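Local atomic coordinates of importin-95 (Chaetomium thermophilum, PDB entry 4XRI), a protein that acts as a HEAT-repeat nuclear transport receptor of the importin-beta family, importing protein cargo into the nucleus and probably binding a small GTPase. Residues Q95-R98 / T99-Q103; V292-W295 / S296-E300; M471-P474 / K475-A478; I757-V760 / I761-E765; G829-A832 / D833-Q837. The protein carries 2 engineered substitutions. One frame throughout, in Å; residues are numbered along the deposited sequence.

Interaction 1: Q95-R98 / T99-Q103; sequences QETR and TRVKQ. With SO4 (sulfate ion), chain F.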
loop_
_atom_site.group_PDB
_atom_site.type_symbol
_atom_site.label_atom_id
_atom_site.label_comp_id
_atom_site.label_asym_id
_atom_site.label_seq_id
_atom_site.Cartn_x
_atom_site.Cartn_y
_atom_site.Cartn_z
ATOM N N GLN A 95 -2.264 43.934 -11.845
ATOM C CA GLN A 95 -3.710 43.761 -11.783
ATOM C C GLN A 95 -4.316 43.741 -13.183
ATOM O O GLN A 95 -5.299 43.043 -13.431
ATOM C CB GLN A 95 -4.353 44.865 -10.944
ATOM C CG GLN A 95 -5.859 44.721 -10.784
ATOM C CD GLN A 95 -6.256 43.412 -10.126
ATOM O OE1 GLN A 95 -6.086 43.232 -8.922
ATOM N NE2 GLN A 95 -6.783 42.487 -10.920
ATOM N N GLU A 96 -3.720 44.502 -14.095
ATOM C CA GLU A 96 -4.203 44.559 -15.471
ATOM C C GLU A 96 -4.107 43.193 -16.145
ATOM O O GLU A 96 -5.035 42.765 -16.832
ATOM C CB GLU A 96 -3.421 45.599 -16.276
ATOM C CG GLU A 96 -3.884 45.732 -17.717
ATOM C CD GLU A 96 -3.094 46.766 -18.497
ATOM O OE1 GLU A 96 -2.404 47.598 -17.867
ATOM O OE2 GLU A 96 -3.161 46.744 -19.744
ATOM N N THR A 97 -2.985 42.511 -15.938
ATOM C CA THR A 97 -2.778 41.185 -16.511
ATOM C C THR A 97 -3.745 40.175 -15.906
ATOM O O THR A 97 -4.351 39.374 -16.622
ATOM C CB THR A 97 -1.336 40.690 -16.297
ATOM O OG1 THR A 97 -0.418 41.614 -16.894
ATOM C CG2 THR A 97 -1.141 39.315 -16.923
ATOM N N ARG A 98 -3.889 40.218 -14.584
ATOM C CA ARG A 98 -4.796 39.313 -13.884
ATOM C C ARG A 98 -6.238 39.500 -14.340
ATOM O O ARG A 98 -6.943 38.528 -14.601
ATOM C CB ARG A 98 -4.702 39.513 -12.372
ATOM C CG ARG A 98 -3.386 39.064 -11.774
ATOM C CD ARG A 98 -3.458 38.987 -10.257
ATOM N NE ARG A 98 -3.794 40.272 -9.651
ATOM C CZ ARG A 98 -2.901 41.189 -9.298
ATOM N NH1 ARG A 98 -3.299 42.329 -8.752
ATOM N NH2 ARG A 98 -1.607 40.965 -9.493
ATOM N N THR A 99 -6.664 40.756 -14.433
ATOM C CA THR A 99 -8.011 41.081 -14.886
ATOM C C THR A 99 -8.245 40.570 -16.303
ATOM O O THR A 99 -9.314 40.050 -16.622
ATOM C CB THR A 99 -8.269 42.601 -14.842
ATOM O OG1 THR A 99 -8.080 43.077 -13.503
ATOM C CG2 THR A 99 -9.688 42.920 -15.293
ATOM N N ARG A 100 -7.229 40.715 -17.145
ATOM C CA ARG A 100 -7.311 40.285 -18.533
ATOM C C ARG A 100 -7.412 38.766 -18.643
ATOM O O ARG A 100 -8.245 38.245 -19.387
ATOM C CB ARG A 100 -6.099 40.788 -19.315
ATOM C CG ARG A 100 -6.131 40.452 -20.790
ATOM C CD ARG A 100 -7.276 41.145 -21.497
ATOM N NE ARG A 100 -7.270 40.867 -22.931
ATOM C CZ ARG A 100 -8.276 41.147 -23.752
ATOM N NH1 ARG A 100 -8.182 40.857 -25.042
ATOM N NH2 ARG A 100 -9.381 41.710 -23.281
ATOM N N VAL A 101 -6.555 38.064 -17.909
ATOM C CA VAL A 101 -6.556 36.605 -17.909
ATOM C C VAL A 101 -7.882 36.068 -17.386
ATOM O O VAL A 101 -8.472 35.158 -17.972
ATOM C CB VAL A 101 -5.402 36.035 -17.055
ATOM C CG1 VAL A 101 -5.557 34.530 -16.874
ATOM C CG2 VAL A 101 -4.062 36.361 -17.695
ATOM N N LYS A 102 -8.348 36.650 -16.284
ATOM C CA LYS A 102 -9.613 36.253 -15.670
ATOM C C LYS A 102 -10.799 36.428 -16.617
ATOM O O LYS A 102 -11.644 35.538 -16.736
ATOM C CB LYS A 102 -9.850 37.051 -14.384
ATOM C CG LYS A 102 -9.021 36.556 -13.202
ATOM C CD LYS A 102 -8.828 37.635 -12.144
ATOM C CE LYS A 102 -10.131 38.000 -11.457
ATOM N NZ LYS A 102 -9.905 38.983 -10.361
ATOM N N GLN A 103 -10.853 37.570 -17.293
ATOM C CA GLN A 103 -11.977 37.879 -18.172
ATOM C C GLN A 103 -11.998 36.993 -19.415
ATOM O O GLN A 103 -13.052 36.492 -19.811
ATOM C CB GLN A 103 -11.944 39.350 -18.586
ATOM C CG GLN A 103 -13.126 39.776 -19.448
ATOM C CD GLN A 103 -14.461 39.597 -18.748
ATOM O OE1 GLN A 103 -14.546 39.647 -17.520
ATOM N NE2 GLN A 103 -15.512 39.379 -19.530
HETATM S S SO4 F . -0.693 45.100 -8.727
HETATM O O1 SO4 F . -1.469 45.264 -7.501
HETATM O O2 SO4 F . 0.696 45.475 -8.481
HETATM O O3 SO4 F . -1.250 45.952 -9.775
HETATM O O4 SO4 F . -0.748 43.703 -9.150
HETATM O O HOH W 1 -7.082 39.794 -9.343
#

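Interaction 2: V292-W295 / S296-E300; sequences VEFW and STVCE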
loop_
_atom_site.group_PDB
_atom_site.type_symbol
_atom_site.label_atom_id
_atom_site.label_comp_id
_atom_site.label_asym_id
_atom_site.label_seq_id
_atom_site.Cartn_x
_atom_site.Cartn_y
_atom_site.Cartn_z
ATOM N N VAL A 292 -21.647 -2.451 -10.471
ATOM C CA VAL A 292 -20.930 -3.492 -9.741
ATOM C C VAL A 292 -20.042 -2.844 -8.686
ATOM O O VAL A 292 -19.947 -3.321 -7.552
ATOM C CB VAL A 292 -20.074 -4.369 -10.683
ATOM C CG1 VAL A 292 -19.071 -5.195 -9.887
ATOM C CG2 VAL A 292 -20.966 -5.269 -11.513
ATOM N N GLU A 293 -19.402 -1.745 -9.073
ATOM C CA GLU A 293 -18.567 -0.971 -8.166
ATOM C C GLU A 293 -19.374 -0.441 -6.984
ATOM O O GLU A 293 -18.852 -0.309 -5.874
ATOM C CB GLU A 293 -17.903 0.184 -8.921
ATOM C CG GLU A 293 -17.216 1.222 -8.042
ATOM C CD GLU A 293 -15.997 0.675 -7.322
ATOM O OE1 GLU A 293 -15.460 -0.368 -7.755
ATOM O OE2 GLU A 293 -15.574 1.290 -6.321
ATOM N N PHE A 294 -20.648 -0.142 -7.226
ATOM C CA PHE A 294 -21.548 0.290 -6.161
ATOM C C PHE A 294 -21.586 -0.730 -5.038
ATOM O O PHE A 294 -21.476 -0.382 -3.859
ATOM C CB PHE A 294 -22.965 0.519 -6.695
ATOM C CG PHE A 294 -23.976 0.835 -5.623
ATOM C CD1 PHE A 294 -24.183 2.142 -5.216
ATOM C CD2 PHE A 294 -24.718 -0.173 -5.024
ATOM C CE1 PHE A 294 -25.107 2.438 -4.234
ATOM C CE2 PHE A 294 -25.640 0.119 -4.040
ATOM C CZ PHE A 294 -25.837 1.425 -3.648
ATOM N N TRP A 295 -21.746 -1.994 -5.413
ATOM C CA TRP A 295 -21.867 -3.063 -4.434
ATOM C C TRP A 295 -20.519 -3.468 -3.863
ATOM O O TRP A 295 -20.439 -3.969 -2.745
ATOM C CB TRP A 295 -22.581 -4.258 -5.058
ATOM C CG TRP A 295 -24.044 -4.019 -5.099
ATOM C CD1 TRP A 295 -24.814 -3.763 -6.197
ATOM C CD2 TRP A 295 -24.917 -3.953 -3.967
ATOM N NE1 TRP A 295 -26.120 -3.568 -5.818
ATOM C CE2 TRP A 295 -26.209 -3.677 -4.458
ATOM C CE3 TRP A 295 -24.731 -4.111 -2.591
ATOM C CZ2 TRP A 295 -27.313 -3.563 -3.612
ATOM C CZ3 TRP A 295 -25.826 -3.996 -1.757
ATOM C CH2 TRP A 295 -27.100 -3.721 -2.268
ATOM N N SER A 296 -19.459 -3.214 -4.621
ATOM C CA SER A 296 -18.109 -3.361 -4.099
ATOM C C SER A 296 -17.872 -2.322 -3.006
ATOM O O SER A 296 -17.262 -2.614 -1.976
ATOM C CB SER A 296 -17.074 -3.218 -5.218
ATOM O OG SER A 296 -17.102 -4.343 -6.081
ATOM N N THR A 297 -18.382 -1.115 -3.232
ATOM C CA THR A 297 -18.254 -0.034 -2.261
ATOM C C THR A 297 -19.048 -0.340 -0.994
ATOM O O THR A 297 -18.564 -0.119 0.117
ATOM C CB THR A 297 -18.727 1.315 -2.841
ATOM O OG1 THR A 297 -17.969 1.626 -4.015
ATOM C CG2 THR A 297 -18.538 2.428 -1.819
ATOM N N VAL A 298 -20.266 -0.843 -1.170
ATOM C CA VAL A 298 -21.106 -1.249 -0.049
ATOM C C VAL A 298 -20.410 -2.326 0.777
ATOM O O VAL A 298 -20.357 -2.248 2.004
ATOM C CB VAL A 298 -22.473 -1.782 -0.529
ATOM C CG1 VAL A 298 -23.226 -2.429 0.623
ATOM C CG2 VAL A 298 -23.290 -0.666 -1.147
ATOM N N CYS A 299 -19.867 -3.324 0.089
ATOM C CA CYS A 299 -19.196 -4.438 0.742
ATOM C C CYS A 299 -17.956 -3.983 1.502
ATOM O O CYS A 299 -17.733 -4.402 2.636
ATOM C CB CYS A 299 -18.827 -5.512 -0.283
ATOM S SG CYS A 299 -20.244 -6.488 -0.852
ATOM N N GLU A 300 -17.159 -3.121 0.877
ATOM C CA GLU A 300 -15.964 -2.583 1.518
ATOM C C GLU A 300 -16.310 -1.838 2.803
ATOM O O GLU A 300 -15.675 -2.042 3.838
ATOM C CB GLU A 300 -15.212 -1.660 0.560
ATOM C CG GLU A 300 -14.428 -2.398 -0.513
ATOM C CD GLU A 300 -13.849 -1.471 -1.564
ATOM O OE1 GLU A 300 -14.233 -0.283 -1.588
ATOM O OE2 GLU A 300 -13.010 -1.932 -2.368
#

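Interaction 3: M471-P474 / K475-A478; sequences MNSP and KMAA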
loop_
_atom_site.group_PDB
_atom_site.type_symbol
_atom_site.label_atom_id
_atom_site.label_comp_id
_atom_site.label_asym_id
_atom_site.label_seq_id
_atom_site.Cartn_x
_atom_site.Cartn_y
_atom_site.Cartn_z
ATOM N N MET A 471 5.092 -27.035 -14.829
ATOM C CA MET A 471 6.201 -27.499 -15.654
ATOM C C MET A 471 5.861 -27.590 -17.142
ATOM O O MET A 471 6.759 -27.729 -17.975
ATOM C CB MET A 471 6.691 -28.859 -15.149
ATOM C CG MET A 471 7.178 -28.836 -13.702
ATOM S SD MET A 471 7.709 -30.447 -13.085
ATOM C CE MET A 471 9.211 -30.694 -14.024
ATOM N N ASN A 472 4.579 -27.507 -17.482
ATOM C CA ASN A 472 4.173 -27.675 -18.876
ATOM C C ASN A 472 3.288 -26.561 -19.436
ATOM O O ASN A 472 3.078 -26.488 -20.650
ATOM C CB ASN A 472 3.449 -29.011 -19.050
ATOM C CG ASN A 472 4.269 -30.188 -18.561
ATOM O OD1 ASN A 472 5.275 -30.552 -19.168
ATOM N ND2 ASN A 472 3.834 -30.799 -17.464
ATOM N N SER A 473 2.771 -25.693 -18.571
ATOM C CA SER A 473 1.839 -24.662 -19.022
ATOM C C SER A 473 2.103 -23.305 -18.372
ATOM O O SER A 473 1.527 -22.990 -17.334
ATOM C CB SER A 473 0.399 -25.101 -18.750
ATOM O OG SER A 473 0.132 -26.363 -19.341
ATOM N N PRO A 474 2.965 -22.489 -19.001
ATOM C CA PRO A 474 3.381 -21.162 -18.520
ATOM C C PRO A 474 2.227 -20.232 -18.147
ATOM O O PRO A 474 2.349 -19.467 -17.190
ATOM C CB PRO A 474 4.154 -20.590 -19.711
ATOM C CG PRO A 474 4.696 -21.786 -20.400
ATOM C CD PRO A 474 3.647 -22.854 -20.254
ATOM N N LYS A 475 1.129 -20.303 -18.894
ATOM C CA LYS A 475 -0.019 -19.424 -18.679
ATOM C C LYS A 475 -0.617 -19.576 -17.279
ATOM O O LYS A 475 -1.183 -18.630 -16.730
ATOM C CB LYS A 475 -1.089 -19.697 -19.742
ATOM C CG LYS A 475 -2.429 -19.001 -19.523
ATOM C CD LYS A 475 -2.387 -17.525 -19.875
ATOM C CE LYS A 475 -3.794 -16.946 -19.913
ATOM N NZ LYS A 475 -4.537 -17.204 -18.646
ATOM N N MET A 476 -0.471 -20.760 -16.693
ATOM C CA MET A 476 -1.017 -21.016 -15.364
ATOM C C MET A 476 0.080 -21.180 -14.311
ATOM O O MET A 476 -0.207 -21.469 -13.147
ATOM C CB MET A 476 -1.906 -22.259 -15.392
ATOM C CG MET A 476 -1.215 -23.506 -15.916
ATOM S SD MET A 476 -2.345 -24.890 -16.142
ATOM C CE MET A 476 -2.860 -25.167 -14.452
ATOM N N ALA A 477 1.329 -20.986 -14.729
ATOM C CA ALA A 477 2.496 -21.170 -13.861
ATOM C C ALA A 477 2.403 -20.364 -12.564
ATOM O O ALA A 477 2.619 -20.899 -11.477
ATOM C CB ALA A 477 3.769 -20.800 -14.606
ATOM N N ALA A 478 2.080 -19.081 -12.693
ATOM C CA ALA A 478 1.974 -18.184 -11.545
ATOM C C ALA A 478 0.945 -18.687 -10.533
ATOM O O ALA A 478 1.228 -18.767 -9.335
ATOM C CB ALA A 478 1.618 -16.779 -12.007
HETATM O O HOH W 2 1.629 -17.826 -15.295
#

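Interaction 4: I757-V760 / I761-E765; sequences IDYV and ISLRE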
loop_
_atom_site.group_PDB
_atom_site.type_symbol
_atom_site.label_atom_id
_atom_site.label_comp_id
_atom_site.label_asym_id
_atom_site.label_seq_id
_atom_site.Cartn_x
_atom_site.Cartn_y
_atom_site.Cartn_z
ATOM N N ILE A 757 2.787 10.093 12.703
ATOM C CA ILE A 757 2.428 9.403 13.935
ATOM C C ILE A 757 3.128 8.050 13.999
ATOM O O ILE A 757 3.715 7.687 15.019
ATOM C CB ILE A 757 0.905 9.200 14.048
ATOM C CG1 ILE A 757 0.211 10.532 14.341
ATOM C CG2 ILE A 757 0.577 8.183 15.132
ATOM C CD1 ILE A 757 -1.291 10.483 14.168
ATOM N N ASP A 758 3.072 7.318 12.893
ATOM C CA ASP A 758 3.747 6.032 12.788
ATOM C C ASP A 758 5.257 6.183 12.916
ATOM O O ASP A 758 5.912 5.373 13.572
ATOM C CB ASP A 758 3.402 5.347 11.464
ATOM C CG ASP A 758 1.992 4.795 11.446
ATOM O OD1 ASP A 758 1.455 4.494 12.533
ATOM O OD2 ASP A 758 1.423 4.657 10.343
ATOM N N TYR A 759 5.804 7.218 12.284
ATOM C CA TYR A 759 7.243 7.461 12.331
ATOM C C TYR A 759 7.730 7.670 13.761
ATOM O O TYR A 759 8.768 7.138 14.158
ATOM C CB TYR A 759 7.621 8.670 11.477
ATOM C CG TYR A 759 9.080 9.051 11.609
ATOM C CD1 TYR A 759 9.474 10.111 12.418
ATOM C CD2 TYR A 759 10.066 8.336 10.940
ATOM C CE1 TYR A 759 10.807 10.453 12.549
ATOM C CE2 TYR A 759 11.402 8.673 11.063
ATOM C CZ TYR A 759 11.764 9.732 11.869
ATOM O OH TYR A 759 13.091 10.069 11.995
ATOM N N VAL A 760 6.972 8.444 14.531
ATOM C CA VAL A 760 7.340 8.766 15.905
ATOM C C VAL A 760 7.211 7.543 16.813
ATOM O O VAL A 760 8.032 7.335 17.708
ATOM C CB VAL A 760 6.477 9.924 16.453
ATOM C CG1 VAL A 760 6.672 10.094 17.954
ATOM C CG2 VAL A 760 6.806 11.217 15.719
ATOM N N ILE A 761 6.184 6.732 16.576
ATOM C CA ILE A 761 6.041 5.469 17.293
ATOM C C ILE A 761 7.250 4.583 17.017
ATOM O O ILE A 761 7.846 4.017 17.932
ATOM C CB ILE A 761 4.759 4.717 16.894
ATOM C CG1 ILE A 761 3.520 5.453 17.401
ATOM C CG2 ILE A 761 4.781 3.297 17.444
ATOM C CD1 ILE A 761 2.225 4.761 17.039
ATOM N N SER A 762 7.614 4.484 15.744
ATOM C CA SER A 762 8.780 3.712 15.343
ATOM C C SER A 762 10.060 4.291 15.937
ATOM O O SER A 762 10.932 3.549 16.391
ATOM C CB SER A 762 8.890 3.663 13.819
ATOM O OG SER A 762 10.084 3.015 13.420
ATOM N N LEU A 763 10.167 5.615 15.915
ATOM C CA LEU A 763 11.339 6.305 16.439
ATOM C C LEU A 763 11.534 6.006 17.921
ATOM O O LEU A 763 12.643 5.708 18.370
ATOM C CB LEU A 763 11.210 7.814 16.223
ATOM C CG LEU A 763 12.350 8.688 16.747
ATOM C CD1 LEU A 763 13.636 8.382 16.005
ATOM C CD2 LEU A 763 11.989 10.159 16.614
ATOM N N ARG A 764 10.444 6.082 18.675
ATOM C CA ARG A 764 10.498 5.893 20.119
ATOM C C ARG A 764 10.730 4.433 20.488
ATOM O O ARG A 764 11.248 4.135 21.564
ATOM C CB ARG A 764 9.220 6.421 20.766
ATOM C CG ARG A 764 9.117 7.940 20.687
ATOM C CD ARG A 764 7.914 8.487 21.431
ATOM N NE ARG A 764 8.059 9.923 21.660
ATOM C CZ ARG A 764 7.307 10.632 22.497
ATOM N NH1 ARG A 764 7.522 11.931 22.647
ATOM N NH2 ARG A 764 6.343 10.038 23.186
ATOM N N GLU A 765 10.351 3.528 19.591
ATOM C CA GLU A 765 10.762 2.134 19.710
ATOM C C GLU A 765 12.282 2.074 19.674
ATOM O O GLU A 765 12.913 1.403 20.493
ATOM C CB GLU A 765 10.171 1.277 18.586
ATOM C CG GLU A 765 8.695 0.970 18.728
ATOM C CD GLU A 765 8.179 0.111 17.588
ATOM O OE1 GLU A 765 9.000 -0.573 16.939
ATOM O OE2 GLU A 765 6.956 0.127 17.334
#

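Interaction 5: G829-A832 / D833-Q837; sequences GQLA and DAFRQ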
loop_
_atom_site.group_PDB
_atom_site.type_symbol
_atom_site.label_atom_id
_atom_site.label_comp_id
_atom_site.label_asym_id
_atom_site.label_seq_id
_atom_site.Cartn_x
_atom_site.Cartn_y
_atom_site.Cartn_z
ATOM N N GLY A 829 16.442 0.584 46.078
ATOM C CA GLY A 829 15.568 1.746 46.107
ATOM C C GLY A 829 16.191 3.116 45.913
ATOM O O GLY A 829 15.950 4.026 46.703
ATOM N N GLN A 830 16.984 3.272 44.860
ATOM C CA GLN A 830 17.515 4.584 44.505
ATOM C C GLN A 830 16.533 5.295 43.584
ATOM O O GLN A 830 16.590 6.513 43.411
ATOM C CB GLN A 830 18.883 4.460 43.836
ATOM C CG GLN A 830 19.804 3.457 44.503
ATOM C CD GLN A 830 21.174 3.416 43.860
ATOM O OE1 GLN A 830 21.687 4.436 43.401
ATOM N NE2 GLN A 830 21.773 2.231 43.817
ATOM N N LEU A 831 15.630 4.517 42.996
ATOM C CA LEU A 831 14.616 5.050 42.096
ATOM C C LEU A 831 13.216 4.722 42.594
ATOM O O LEU A 831 12.246 4.802 41.837
ATOM C CB LEU A 831 14.801 4.496 40.683
ATOM C CG LEU A 831 16.166 4.656 40.013
ATOM C CD1 LEU A 831 16.106 4.142 38.584
ATOM C CD2 LEU A 831 16.626 6.103 40.049
ATOM N N ALA A 832 13.120 4.345 43.867
ATOM C CA ALA A 832 11.845 3.966 44.469
ATOM C C ALA A 832 10.818 5.085 44.338
ATOM O O ALA A 832 9.641 4.831 44.090
ATOM C CB ALA A 832 12.037 3.591 45.932
ATOM N N ASP A 833 11.279 6.324 44.493
ATOM C CA ASP A 833 10.419 7.495 44.353
ATOM C C ASP A 833 9.796 7.580 42.966
ATOM O O ASP A 833 8.582 7.731 42.822
ATOM C CB ASP A 833 11.206 8.776 44.636
ATOM C CG ASP A 833 11.566 8.928 46.098
ATOM O OD1 ASP A 833 10.939 8.246 46.935
ATOM O OD2 ASP A 833 12.473 9.729 46.406
ATOM N N ALA A 834 10.639 7.489 41.945
ATOM C CA ALA A 834 10.184 7.611 40.567
ATOM C C ALA A 834 9.311 6.432 40.142
ATOM O O ALA A 834 8.494 6.556 39.230
ATOM C CB ALA A 834 11.378 7.749 39.629
ATOM N N PHE A 835 9.482 5.292 40.802
ATOM C CA PHE A 835 8.750 4.082 40.435
ATOM C C PHE A 835 7.368 4.006 41.074
ATOM O O PHE A 835 6.430 3.482 40.471
ATOM C CB PHE A 835 9.561 2.840 40.812
ATOM C CG PHE A 835 10.631 2.491 39.816
ATOM C CD1 PHE A 835 11.900 2.133 40.239
ATOM C CD2 PHE A 835 10.365 2.513 38.455
ATOM C CE1 PHE A 835 12.887 1.810 39.326
ATOM C CE2 PHE A 835 11.348 2.189 37.537
ATOM C CZ PHE A 835 12.611 1.837 37.974
ATOM N N ARG A 836 7.241 4.535 42.287
ATOM C CA ARG A 836 5.977 4.476 43.016
ATOM C C ARG A 836 4.972 5.499 42.491
ATOM O O ARG A 836 3.832 5.548 42.954
ATOM C CB ARG A 836 6.209 4.689 44.514
ATOM C CG ARG A 836 6.850 6.021 44.862
ATOM C CD ARG A 836 7.097 6.148 46.356
ATOM N NE ARG A 836 7.876 7.340 46.678
ATOM C CZ ARG A 836 7.946 7.882 47.889
ATOM N NH1 ARG A 836 8.680 8.968 48.090
ATOM N NH2 ARG A 836 7.275 7.343 48.898
ATOM N N GLN A 837 5.400 6.317 41.532
ATOM C CA GLN A 837 4.497 7.248 40.865
ATOM C C GLN A 837 3.361 6.479 40.203
ATOM O O GLN A 837 3.550 5.352 39.741
ATOM C CB GLN A 837 5.242 8.095 39.832
ATOM C CG GLN A 837 6.121 9.180 40.429
ATOM C CD GLN A 837 6.853 9.979 39.368
ATOM O OE1 GLN A 837 6.518 11.134 39.102
ATOM N NE2 GLN A 837 7.857 9.365 38.754
#

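Interaction 1: Q95-R98 / T99-Q103
Thr-99 and Gln-95 meet one turn apart at the start of helix 95-108, part of the HEAT-repeat solenoid. Gln-95 O is gripped twice: the backbone N of Thr-99 donates to it, and Thr-99 OG1 reaches the same oxygen at 2.8 Å from the opposite face of the carbonyl plane. The hydroxyl can fold back because it sits beside the backbone N (chi1 -58°). The tight side of the helix is apolar. There Thr-97 and Val-101 bring their CG2 methyls to 4.2 Å, and both side chains pack on helix 42-54, while Val-101 also reaches Trp-89 and Ile-127. Gln-95 and Thr-99 lie on the exposed side. Arg-98 and Lys-102 stand at the border, Lys-102 held by the carboxylate of Glu-131 and the ring of Trp-137. A water accepts from Gln-95 NE2 and Lys-102 NZ, each at 3.1 Å, and weakly from Arg-98 NE. Arg-98, bent at chi3, brings its guanidinium back past Gln-95 CA, which lies over one face, toward its rim. Its NH1 donates to Gln-95 OE1 at 2.9 Å from well above the amide plane. A sulfate, probably from the crystallisation liquor, sits at the helix start, its O3 accepting from Gln-95 N at 3.1 Å; its O4 takes both Arg-98 NH1 and Arg-98 NH2, each at 2.9 Å.

Interaction 2: V292-W295 / S296-E300
Phe-294 and Trp-295 leave helix 285-310 of the HEAT-repeat solenoid by different first torsions, and both rings reach Val-298. In Phe-294, CG lies anti to the backbone N (chi1 174°); in Trp-295 it lies beside the backbone N (chi1 -79°). Val-298 splits its branches between them. Its CG2 stands over one face of the phenylalanine ring, a CH-pi contact 4.2 Å from the Phe-294 centroid, while Val-298 CG1 lies 3.9 Å from both Trp-295 CE3 and Trp-295 CZ3 as those two side chains run alongside each other. The rings also meet directly: Phe-294 CD2 lies 3.6 Å above the indole plane of Trp-295, offset toward its rim. Around this buried cluster, helices 243-260 and 265-280 pack against Phe-294, and helix 324-340 packs against both Trp-295 and Val-298. On another side of the helix, Thr-297 OG1 and Thr-297 N both donate to Glu-293 O, each at 2.8 Å and from opposite faces of the carbonyl plane. Glu-293, bent at chi2, brings OE2 to 3.3 Å from Thr-297 OG1. A valine here would probably cost Glu-293 O its second bond and Glu-293 OE2 the hydroxyl beside it. One residue earlier, Ser-296 N donates to Val-292 O at 3.0 Å, in the carbonyl plane.

Interaction 3: M471-P474 / K475-A478
Ser-473 and Met-476 close a tight turn between helix 455-472 and helix 477-490, neighbouring helices of the HEAT-repeat solenoid. Two backbone hydrogen bonds hold it, each spanning three residues. Met-476 N donates to Ser-473 O at 3.1 Å, and Ala-477 N donates to Pro-474 O at the same length. Both donors stand above the plane of the carbonyl they address, the second 74° out of it, as the chain turns toward helix 477-490. The methyl of Ala-477 lies against the carbonyl its own N bonds to, CB being 3.2 Å from Pro-474 O. Among the apolar contacts, Met-476 CG takes the position between its own backbone N and carbonyl carbon (chi1 56°), which swings the chain back over Ser-473. There Met-476 CG lies 3.6 Å from Ser-473 CB, and Met-476 SD 3.8 Å from the same carbon. Helix 432-449 lines the turn, with Arg-435 against Ser-473 and Met-476, and Lys-475 making a long, weak ion pair to Asp-436. A water donates to Pro-474 O at 2.6 Å and accepts from Ala-478 N at 2.9 Å, so it bridges the proline carbonyl to an amide of the helix's first turn.

Interaction 4: I757-V760 / I761-E765
Arg-764 lies alongside Val-760 one helical turn earlier, both side chains pointing the same way. Followed outward, its CB sits 3.4 Å from Val-760 O, the carbonyl that also receives the backbone N of Arg-764. CG comes closer still, 3.2 Å from Val-760 O, because it is placed beside the backbone N (chi1 -69°). CD then passes over to the valine's methyl, 4.0 Å from Val-760 CG1, and NE keeps that same 4.0 Å to Val-760 CG1. Straight from CG to NE, the chain carries the guanidinium beyond the valine to partners on other parts of the chain: NH1 donates to Ala-744 O and NH2 bonds to Ser-800 OG. The buried charge is thus fixed by two hydrogen bonds, the side chain packing on Leu-797 and Ile-801 of helix 791-802 and Leu-811 of helix 809-825. The other side-chain meetings across the segments are apolar. Tyr-759 CE1 touches Leu-763 CD2 at 4.2 Å, and the phenol oxygen goes on to the carbonyl of Asn-708. Ile-757 CG2 and Ile-761 CD1 meet more loosely at 4.3 Å. Helix 754-780 thus packs through Leu-763 on Leu-715 of helix 711-725 and through Arg-764 on helices 791-802 and 809-825, as expected of a helix inside the stacked array of a HEAT-repeat solenoid.

Interaction 5: G829-A832 / D833-Q837
Ala-832 O is held by two backbone amides: Arg-836 N donates to it at 3.0 Å, and Phe-835 N adds a weak bond at 3.3 Å. The stronger bond of Phe-835 N runs to Leu-831 O at 3.0 Å, nearly along the C=O axis. These bonds make up the short helix 832-835, with Leu-831 at its N-cap position. On the apolar side Phe-835 CE1 meets Leu-831 CB at 3.6 Å, the two side chains crossing obliquely. The ring leans back over its own turn, CG being beside the backbone N (chi1 -81°), and its CD1 comes to 3.1 Å from Leu-831 O. Phe-835 also stacks edge-to-face with Phe-795 of helix 791-802. An alanine here is likely to open a gap beside Leu-831 and leave Phe-795 without its ring partner. On the exposed side Arg-836 NH1 forms a salt bridge to Asp-833 OD1 at 2.6 Å. After the helix, Gln-837 NE2 bonds back to Ala-834 O at 2.9 Å, the acceptor lying in the plane of the glutamine amide. This small helix joins helix 809-825 to helix 838-849; Phe-835 packs on Ile-819 and Leu-822 of the former, and Gln-871 of helix 855-872 touches Leu-831, Ala-832 and Phe-835.

Overall arrangement
The five contacts follow one another along a single chain built of helices and loops, and none touches another. Interaction 1 lies on helix 95-108 in the N-terminal region, interaction 2 on helix 285-310, interaction 3 at the junction of helices 455-472 and 477-490, interaction 4 on helix 754-780 and interaction 5 at the short helix 832-835. Centres of interactions 4 and 5 are about 27 Å apart, those of 1 and 5 about 71 Å. Interactions 2 and 4 lie on opposite sides of the chain's centre, yet their nearest atoms are about 19 Å apart. Such spacing fits a curved, flexible HEAT-repeat solenoid, in which local contacts shape individual helices and turns.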